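Local coordinates for ribosome maturation protein SDO1 homolog (Methanothermobacter thermautotrophicus, PDB 2WBM) that probably binds RNA and takes part in ribosome maturation, as a conformationally flexible archaeal member of the SDO1/SBDS family, at residues 232-235 against 236-240; 213-216 against 217-221; 79-82 against 83-86. All coordinates share one frame; numbering follows the deposited sequence. Where two conformers were deposited one is given.

Interaction 1 (232-235 against 236-240)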
loop_
_atom_site.group_PDB
_atom_site.type_symbol
_atom_site.label_atom_id
_atom_site.label_comp_id
_atom_site.label_asym_id
_atom_site.label_seq_id
_atom_site.Cartn_x
_atom_site.Cartn_y
_atom_site.Cartn_z
ATOM N N ASP A 232 -6.366 -12.133 -16.097
ATOM C CA ASP A 232 -6.083 -13.570 -16.142
ATOM C C ASP A 232 -6.385 -14.281 -14.823
ATOM O O ASP A 232 -6.924 -15.389 -14.830
ATOM C CB ASP A 232 -4.649 -13.843 -16.612
ATOM C CG ASP A 232 -4.402 -13.357 -18.035
ATOM O OD1 ASP A 232 -5.311 -13.495 -18.885
ATOM O OD2 ASP A 232 -3.302 -12.835 -18.305
ATOM N N SER A 233 -6.043 -13.652 -13.698
ATOM C CA SER A 233 -6.333 -14.201 -12.373
ATOM C C SER A 233 -7.844 -14.335 -12.164
ATOM O O SER A 233 -8.328 -15.304 -11.577
ATOM C CB SER A 233 -5.717 -13.308 -11.291
ATOM O OG SER A 233 -6.155 -13.687 -10.002
ATOM N N PHE A 234 -8.579 -13.338 -12.648
ATOM C CA PHE A 234 -10.042 -13.304 -12.537
ATOM C C PHE A 234 -10.652 -14.476 -13.286
ATOM O O PHE A 234 -11.492 -15.210 -12.738
ATOM C CB PHE A 234 -10.572 -11.984 -13.094
ATOM C CG PHE A 234 -12.057 -11.760 -12.876
ATOM C CD1 PHE A 234 -12.641 -11.977 -11.629
ATOM C CD2 PHE A 234 -12.857 -11.301 -13.917
ATOM C CE1 PHE A 234 -14.014 -11.739 -11.423
ATOM C CE2 PHE A 234 -14.239 -11.062 -13.719
ATOM C CZ PHE A 234 -14.808 -11.272 -12.464
ATOM N N TYR A 235 -10.216 -14.663 -14.530
ATOM C CA TYR A 235 -10.688 -15.782 -15.324
ATOM C C TYR A 235 -10.356 -17.109 -14.629
ATOM O O TYR A 235 -11.205 -18.002 -14.539
ATOM C CB TYR A 235 -10.109 -15.765 -16.746
ATOM C CG TYR A 235 -10.592 -16.966 -17.527
ATOM C CD1 TYR A 235 -11.879 -16.987 -18.069
ATOM C CD2 TYR A 235 -9.797 -18.110 -17.660
ATOM C CE1 TYR A 235 -12.349 -18.097 -18.754
ATOM C CE2 TYR A 235 -10.263 -19.232 -18.344
ATOM C CZ TYR A 235 -11.542 -19.212 -18.884
ATOM O OH TYR A 235 -12.022 -20.302 -19.565
ATOM N N GLN A 236 -9.118 -17.237 -14.145
ATOM C CA GLN A 236 -8.682 -18.471 -13.499
ATOM C C GLN A 236 -9.540 -18.815 -12.276
ATOM O O GLN A 236 -9.939 -19.973 -12.116
ATOM C CB GLN A 236 -7.199 -18.400 -13.119
ATOM C CG GLN A 236 -6.570 -19.744 -12.806
ATOM C CD GLN A 236 -5.059 -19.661 -12.701
ATOM O OE1 GLN A 236 -4.506 -18.618 -12.341
ATOM N NE2 GLN A 236 -4.379 -20.761 -13.018
ATOM N N LYS A 237 -9.823 -17.825 -11.429
ATOM C CA LYS A 237 -10.612 -18.071 -10.212
ATOM C C LYS A 237 -12.045 -18.460 -10.536
ATOM O O LYS A 237 -12.603 -19.362 -9.907
ATOM C CB LYS A 237 -10.595 -16.871 -9.252
ATOM C CG LYS A 237 -9.247 -16.658 -8.546
ATOM C CD LYS A 237 -8.917 -17.755 -7.536
ATOM C CE LYS A 237 -7.459 -17.656 -7.100
ATOM N NZ LYS A 237 -7.056 -18.755 -6.172
ATOM N N LEU A 238 -12.620 -17.790 -11.532
ATOM C CA LEU A 238 -13.986 -18.075 -11.967
ATOM C C LEU A 238 -14.074 -19.468 -12.589
ATOM O O LEU A 238 -15.013 -20.228 -12.315
ATOM C CB LEU A 238 -14.476 -17.015 -12.959
ATOM C CG LEU A 238 -14.809 -15.622 -12.423
ATOM C CD1 LEU A 238 -15.057 -14.672 -13.598
ATOM C CD2 LEU A 238 -16.000 -15.675 -11.472
ATOM N N SER A 239 -13.095 -19.809 -13.420
ATOM C CA SER A 239 -13.076 -21.123 -14.038
ATOM C C SER A 239 -12.939 -22.216 -12.976
ATOM O O SER A 239 -13.605 -23.241 -13.059
ATOM C CB SER A 239 -11.971 -21.223 -15.087
ATOM O OG SER A 239 -11.925 -22.531 -15.633
ATOM N N GLU A 240 -12.098 -21.984 -11.968
ATOM C CA GLU A 240 -11.922 -22.959 -10.887
ATOM C C GLU A 240 -13.201 -23.131 -10.062
ATOM O O GLU A 240 -13.590 -24.255 -9.723
ATOM C CB GLU A 240 -10.729 -22.591 -10.000
ATOM C CG GLU A 240 -9.383 -22.974 -10.610
ATOM C CD GLU A 240 -8.183 -22.289 -9.953
ATOM O OE1 GLU A 240 -8.342 -21.641 -8.896
ATOM O OE2 GLU A 240 -7.065 -22.402 -10.503
HETATM O O HOH W 1 -11.889 -22.641 -18.203
#

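Interaction 2 (213-216 against 217-221)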
loop_
_atom_site.group_PDB
_atom_site.type_symbol
_atom_site.label_atom_id
_atom_site.label_comp_id
_atom_site.label_asym_id
_atom_site.label_seq_id
_atom_site.Cartn_x
_atom_site.Cartn_y
_atom_site.Cartn_z
ATOM N N GLU A 213 -27.686 -9.433 -14.692
ATOM C CA GLU A 213 -29.000 -9.788 -15.223
ATOM C C GLU A 213 -29.187 -11.280 -15.248
ATOM O O GLU A 213 -28.411 -12.012 -15.883
ATOM C CB GLU A 213 -29.183 -9.272 -16.662
ATOM C CG GLU A 213 -29.476 -7.795 -16.796
ATOM C CD GLU A 213 -30.814 -7.412 -16.209
ATOM O OE1 GLU A 213 -31.819 -8.075 -16.505
ATOM O OE2 GLU A 213 -30.853 -6.431 -15.455
ATOM N N TRP A 214 -30.235 -11.747 -14.571
ATOM C CA TRP A 214 -30.648 -13.132 -14.735
ATOM C C TRP A 214 -31.173 -13.349 -16.155
ATOM O O TRP A 214 -31.942 -12.538 -16.661
ATOM C CB TRP A 214 -31.721 -13.477 -13.707
ATOM C CG TRP A 214 -31.131 -13.571 -12.354
ATOM C CD1 TRP A 214 -31.028 -12.581 -11.423
ATOM C CD2 TRP A 214 -30.502 -14.728 -11.789
ATOM N NE1 TRP A 214 -30.387 -13.051 -10.302
ATOM C CE2 TRP A 214 -30.056 -14.369 -10.496
ATOM C CE3 TRP A 214 -30.272 -16.029 -12.253
ATOM C CZ2 TRP A 214 -29.399 -15.273 -9.646
ATOM C CZ3 TRP A 214 -29.626 -16.935 -11.408
ATOM C CH2 TRP A 214 -29.196 -16.548 -10.116
ATOM N N GLN A 215 -30.731 -14.438 -16.785
ATOM C CA GLN A 215 -31.071 -14.754 -18.176
ATOM C C GLN A 215 -32.305 -15.638 -18.261
ATOM O O GLN A 215 -32.621 -16.383 -17.325
ATOM C CB GLN A 215 -29.904 -15.454 -18.882
ATOM C CG GLN A 215 -28.619 -14.620 -18.900
ATOM C CD GLN A 215 -28.850 -13.298 -19.597
ATOM O OE1 GLN A 215 -29.068 -13.273 -20.809
ATOM N NE2 GLN A 215 -28.847 -12.196 -18.836
ATOM N N ASN A 216 -32.995 -15.542 -19.389
ATOM C CA ASN A 216 -34.126 -16.393 -19.767
ATOM C C ASN A 216 -33.867 -17.885 -19.574
ATOM O O ASN A 216 -34.757 -18.673 -19.303
ATOM C CB ASN A 216 -34.553 -16.108 -21.230
ATOM C CG ASN A 216 -33.382 -16.162 -22.251
ATOM O OD1 ASN A 216 -32.265 -16.568 -21.948
ATOM N ND2 ASN A 216 -33.668 -15.738 -23.481
ATOM N N ASP A 217 -32.615 -18.280 -19.794
ATOM C CA ASP A 217 -32.269 -19.707 -19.731
ATOM C C ASP A 217 -31.783 -20.158 -18.340
ATOM O O ASP A 217 -31.349 -21.300 -18.173
ATOM C CB ASP A 217 -31.248 -20.075 -20.812
ATOM C CG ASP A 217 -29.885 -19.437 -20.578
ATOM O OD1 ASP A 217 -29.691 -18.732 -19.558
ATOM O OD2 ASP A 217 -28.994 -19.650 -21.422
ATOM N N GLY A 218 -31.866 -19.262 -17.358
ATOM C CA GLY A 218 -31.499 -19.586 -15.977
ATOM C C GLY A 218 -30.072 -19.246 -15.601
ATOM O O GLY A 218 -29.699 -19.344 -14.428
ATOM N N SER A 219 -29.256 -18.852 -16.580
ATOM C CA SER A 219 -27.892 -18.414 -16.270
ATOM C C SER A 219 -27.883 -16.976 -15.756
ATOM O O SER A 219 -28.907 -16.289 -15.766
ATOM C CB SER A 219 -26.951 -18.576 -17.471
ATOM O OG SER A 219 -27.359 -17.772 -18.554
ATOM N N TRP A 220 -26.715 -16.518 -15.311
ATOM C CA TRP A 220 -26.595 -15.190 -14.748
ATOM C C TRP A 220 -25.418 -14.500 -15.395
ATOM O O TRP A 220 -24.330 -15.061 -15.477
ATOM C CB TRP A 220 -26.392 -15.273 -13.239
ATOM C CG TRP A 220 -26.268 -13.964 -12.506
ATOM C CD1 TRP A 220 -27.250 -13.007 -12.334
ATOM C CD2 TRP A 220 -25.123 -13.494 -11.782
ATOM N NE1 TRP A 220 -26.770 -11.974 -11.565
ATOM C CE2 TRP A 220 -25.467 -12.240 -11.221
ATOM C CE3 TRP A 220 -23.830 -14.001 -11.573
ATOM C CZ2 TRP A 220 -24.568 -11.495 -10.438
ATOM C CZ3 TRP A 220 -22.931 -13.255 -10.797
ATOM C CH2 TRP A 220 -23.308 -12.014 -10.246
ATOM N N ILE A 221 -25.658 -13.286 -15.871
ATOM C CA ILE A 221 -24.605 -12.484 -16.478
ATOM C C ILE A 221 -24.266 -11.341 -15.531
ATOM O O ILE A 221 -25.157 -10.735 -14.954
ATOM C CB ILE A 221 -25.034 -11.911 -17.839
ATOM C CG1 ILE A 221 -25.045 -13.038 -18.885
ATOM C CG2 ILE A 221 -24.093 -10.744 -18.257
ATOM C CD1 ILE A 221 -25.549 -12.606 -20.268
#

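Interaction 3 (79-82 against 83-86)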
loop_
_atom_site.group_PDB
_atom_site.type_symbol
_atom_site.label_atom_id
_atom_site.label_comp_id
_atom_site.label_asym_id
_atom_site.label_seq_id
_atom_site.Cartn_x
_atom_site.Cartn_y
_atom_site.Cartn_z
ATOM N N ALA A 79 13.886 13.192 27.620
ATOM C CA ALA A 79 13.964 14.646 27.601
ATOM C C ALA A 79 13.354 15.288 28.836
ATOM O O ALA A 79 12.347 14.808 29.370
ATOM C CB ALA A 79 13.314 15.205 26.330
ATOM N N SER A 80 13.958 16.390 29.270
ATOM C CA SER A 80 13.409 17.165 30.378
ATOM C C SER A 80 12.195 17.958 29.912
ATOM O O SER A 80 12.088 18.392 28.757
ATOM C CB SER A 80 14.454 18.118 30.973
ATOM O OG SER A 80 14.680 19.244 30.140
ATOM N N GLU A 81 11.281 18.185 30.835
ATOM C CA GLU A 81 10.152 19.023 30.513
ATOM C C GLU A 81 10.620 20.443 30.140
ATOM O O GLU A 81 10.083 21.043 29.209
ATOM C CB GLU A 81 9.111 18.914 31.633
ATOM C CG GLU A 81 8.584 17.444 31.606
ATOM C CD GLU A 81 7.458 17.117 32.555
ATOM O OE1 GLU A 81 7.136 17.935 33.455
ATOM O OE2 GLU A 81 6.900 16.008 32.389
ATOM N N GLU A 82 11.680 20.931 30.789
ATOM C CA GLU A 82 12.206 22.262 30.520
ATOM C C GLU A 82 12.724 22.370 29.081
ATOM O O GLU A 82 12.452 23.350 28.386
ATOM C CB GLU A 82 13.318 22.591 31.519
ATOM C CG GLU A 82 13.881 23.998 31.425
ATOM C CD GLU A 82 14.995 24.219 32.424
ATOM O OE1 GLU A 82 15.299 23.283 33.198
ATOM O OE2 GLU A 82 15.573 25.320 32.430
ATOM N N ALA A 83 13.484 21.365 28.649
ATOM C CA ALA A 83 14.029 21.358 27.282
ATOM C C ALA A 83 12.910 21.328 26.230
ATOM O O ALA A 83 12.984 22.032 25.212
ATOM C CB ALA A 83 14.982 20.181 27.072
ATOM N N MET A 84 11.873 20.533 26.486
ATOM C CA MET A 84 10.740 20.476 25.556
ATOM C C MET A 84 10.007 21.798 25.486
ATOM O O MET A 84 9.643 22.234 24.395
ATOM C CB MET A 84 9.791 19.329 25.900
ATOM C CG MET A 84 10.380 17.973 25.557
ATOM S SD MET A 84 9.201 16.644 25.862
ATOM C CE MET A 84 9.102 16.578 27.642
ATOM N N ARG A 85 9.813 22.445 26.636
ATOM C CA ARG A 85 9.166 23.761 26.667
ATOM C C ARG A 85 10.004 24.788 25.904
ATOM O O ARG A 85 9.459 25.643 25.214
ATOM C CB ARG A 85 8.915 24.233 28.105
ATOM C CG ARG A 85 7.791 23.486 28.820
ATOM C CD ARG A 85 7.419 24.134 30.158
ATOM N NE ARG A 85 8.537 24.136 31.109
ATOM C CZ ARG A 85 8.708 23.244 32.086
ATOM N NH1 ARG A 85 7.829 22.258 32.262
ATOM N NH2 ARG A 85 9.766 23.340 32.891
ATOM N N LYS A 86 11.327 24.709 26.038
ATOM C CA LYS A 86 12.207 25.636 25.333
ATOM C C LYS A 86 12.065 25.478 23.812
ATOM O O LYS A 86 11.963 26.465 23.094
ATOM C CB LYS A 86 13.672 25.449 25.779
ATOM C CG LYS A 86 14.681 26.403 25.139
ATOM C CD LYS A 86 14.586 27.821 25.675
ATOM C CE LYS A 86 15.757 28.664 25.172
ATOM N NZ LYS A 86 15.608 30.085 25.551
HETATM O O HOH W 2 7.892 20.359 34.192
#

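Interaction 1 (232-235 against 236-240)
Leu238 lays its CD1 methyl over one face of the Phe234 ring, one helical turn back, in a CH-pi contact with CD1 3.7 Å from the ring centroid and 14° off the normal. The methyl is shifted toward the far rim, where Leu238 CD1 stands 3.6 Å from Phe234 CZ. Two first torsions bring the groups together: Phe234 sends CG anti to its own N (chi1 -173°), whereas Leu238 keeps CG beside its N, leaning back toward the preceding turn. A second pair, i to i+4, lies on the solvent side of the same helix. The Tyr235 ring leans outward and toward the C-terminal end of the helix, and Ser239 CB sits over one face, off-centre, 4.2 Å from Tyr235 CE2. The two hydroxyls are joined through one water, which is 2.7 Å from Tyr235 OH and 2.6 Å from Ser239 OG; the bridge probably limits the swing of an exposed ring. Beneath both pairs run the regular i to i+4 bonds of an alpha helix, among them Leu238 N to Phe234 O, and Ser239 N to Tyr235 O at 2.8 Å. Lys237 rests its CG 3.4 Å from Ser233 O, and its side chain touches Val202 and Phe206. The result is an amphipathic helix with aromatic-aliphatic packing on one side and a hydrated tyrosine-serine pair on another. In the C-terminal SBDS domain, helix 231-241 packs through Phe234 and Leu238 on Ile189 of strand 181-191; Phe234 also reaches Val224 and Ile226 of strand 220-227. Helix 196-206 lies alongside, its Phe206 ring meeting that of Phe234 at about 50° and its Ile203 touching the same ring.

Interaction 2 (213-216 against 217-221)
Trp214 and Trp220 meet obliquely across a beta hairpin, their five-membered rings with planes at 43° and centroids 4.5 Å apart. Trp220 CD1 lies over the centre of the Trp214 indole, 3.6 Å from Trp214 CE2, and Trp220 CB covers the six-membered ring of Trp214 in a CH-pi contact. The two form an antiparallel non-hydrogen-bonded pair, and Trp220 swings its indole away from its backbone N (chi1 -179°). Gly218 O lies in plane at the Trp214 ring edge. On the sheet face that carries Glu213 and Ile221, the amide of Gln215 is laid obliquely against Ile221, with Gln215 CD 3.4 Å from Ile221 CD1. A bend at chi2 turns Gln215 NE2 back to Glu213 O at 3.0 Å. That oxygen also accepts from Ile221 N, the two donors arriving from opposite faces of its carbonyl plane. A type I turn with a G1 bulge closes the hairpin: Gly218, at positive phi, donates its N-H to Gln215 O, and Gln215 N donates to Ser219 O. Within it, Asp217 OD1 takes two bonds: Ser219 N at 3.0 Å, from above the carboxylate plane, which makes an Asx turn, and Ser219 OG at 2.7 Å on the syn lone pair. Ser219 OG is also hydrogen-bonded to Lys190 NZ, and Trp220 NE1 to Glu212 OE2. Chemically, indole packing meets a polar turn: paired bonds fix the Asp217 carboxylate, and Lys190, in only a long, weak ion pair with Asp217 OD2, would probably stabilise its charge modestly.

Interaction 3 (79-82 against 83-86)
Ser80 N-caps helix 81-88 of the N-terminal SBDS domain. Ser80 OG accepts from Ala83 N at 2.9 Å; its position between backbone N and carbonyl carbon (chi1 75°) turns it toward the first helical turn, 3.2 Å from Ala83 CB. The helix bonds then begin with Met84 N to Ser80 O at 3.1 Å. Met84 folds back along the turn, its CG 4.1 Å from Ala79 CB and its CE 4.1 Å from Glu81 CG; Ala79 and Met84 both rest on Phe39 of strand 37-43. On the outer side, a turn at chi3 (-62°) folds Arg85 back, laying one guanidinium face over the backbone, with Glu81 O above its centre. Glu81 OE1 and Arg85 NH1 are 4.5 Å apart, too far for a salt bridge, and a water joins them: it donates to Glu81 OE1 at 2.6 Å and accepts from Arg85 NH1, lying in the guanidinium plane. Charge is thus paired through solvent, and the carboxylates of Glu81 and Glu82, at the helix N terminus, would probably interact favourably with the helix dipole.

How the interactions relate
From the N terminus, interaction 3 comes first, at the start of helix 81-88 in the N-terminal SBDS domain, where Ala79 and Met84 pack on strand 37-43. Interaction 2 follows far along the chain, where the turn between strands 208-214 and 220-227 closes a hairpin. Interaction 1 comes next, within helix 231-241, which succeeds strand 220-227. The three are strictly in series, each local, so none nests in or crosses another. Interactions 1 and 2 share the C-terminal domain, their centres about 20 Å apart, and both pack against helix 196-206 and strand 181-191. Interaction 3 lies across the chain's centre, about 60 Å from interaction 1 between centres.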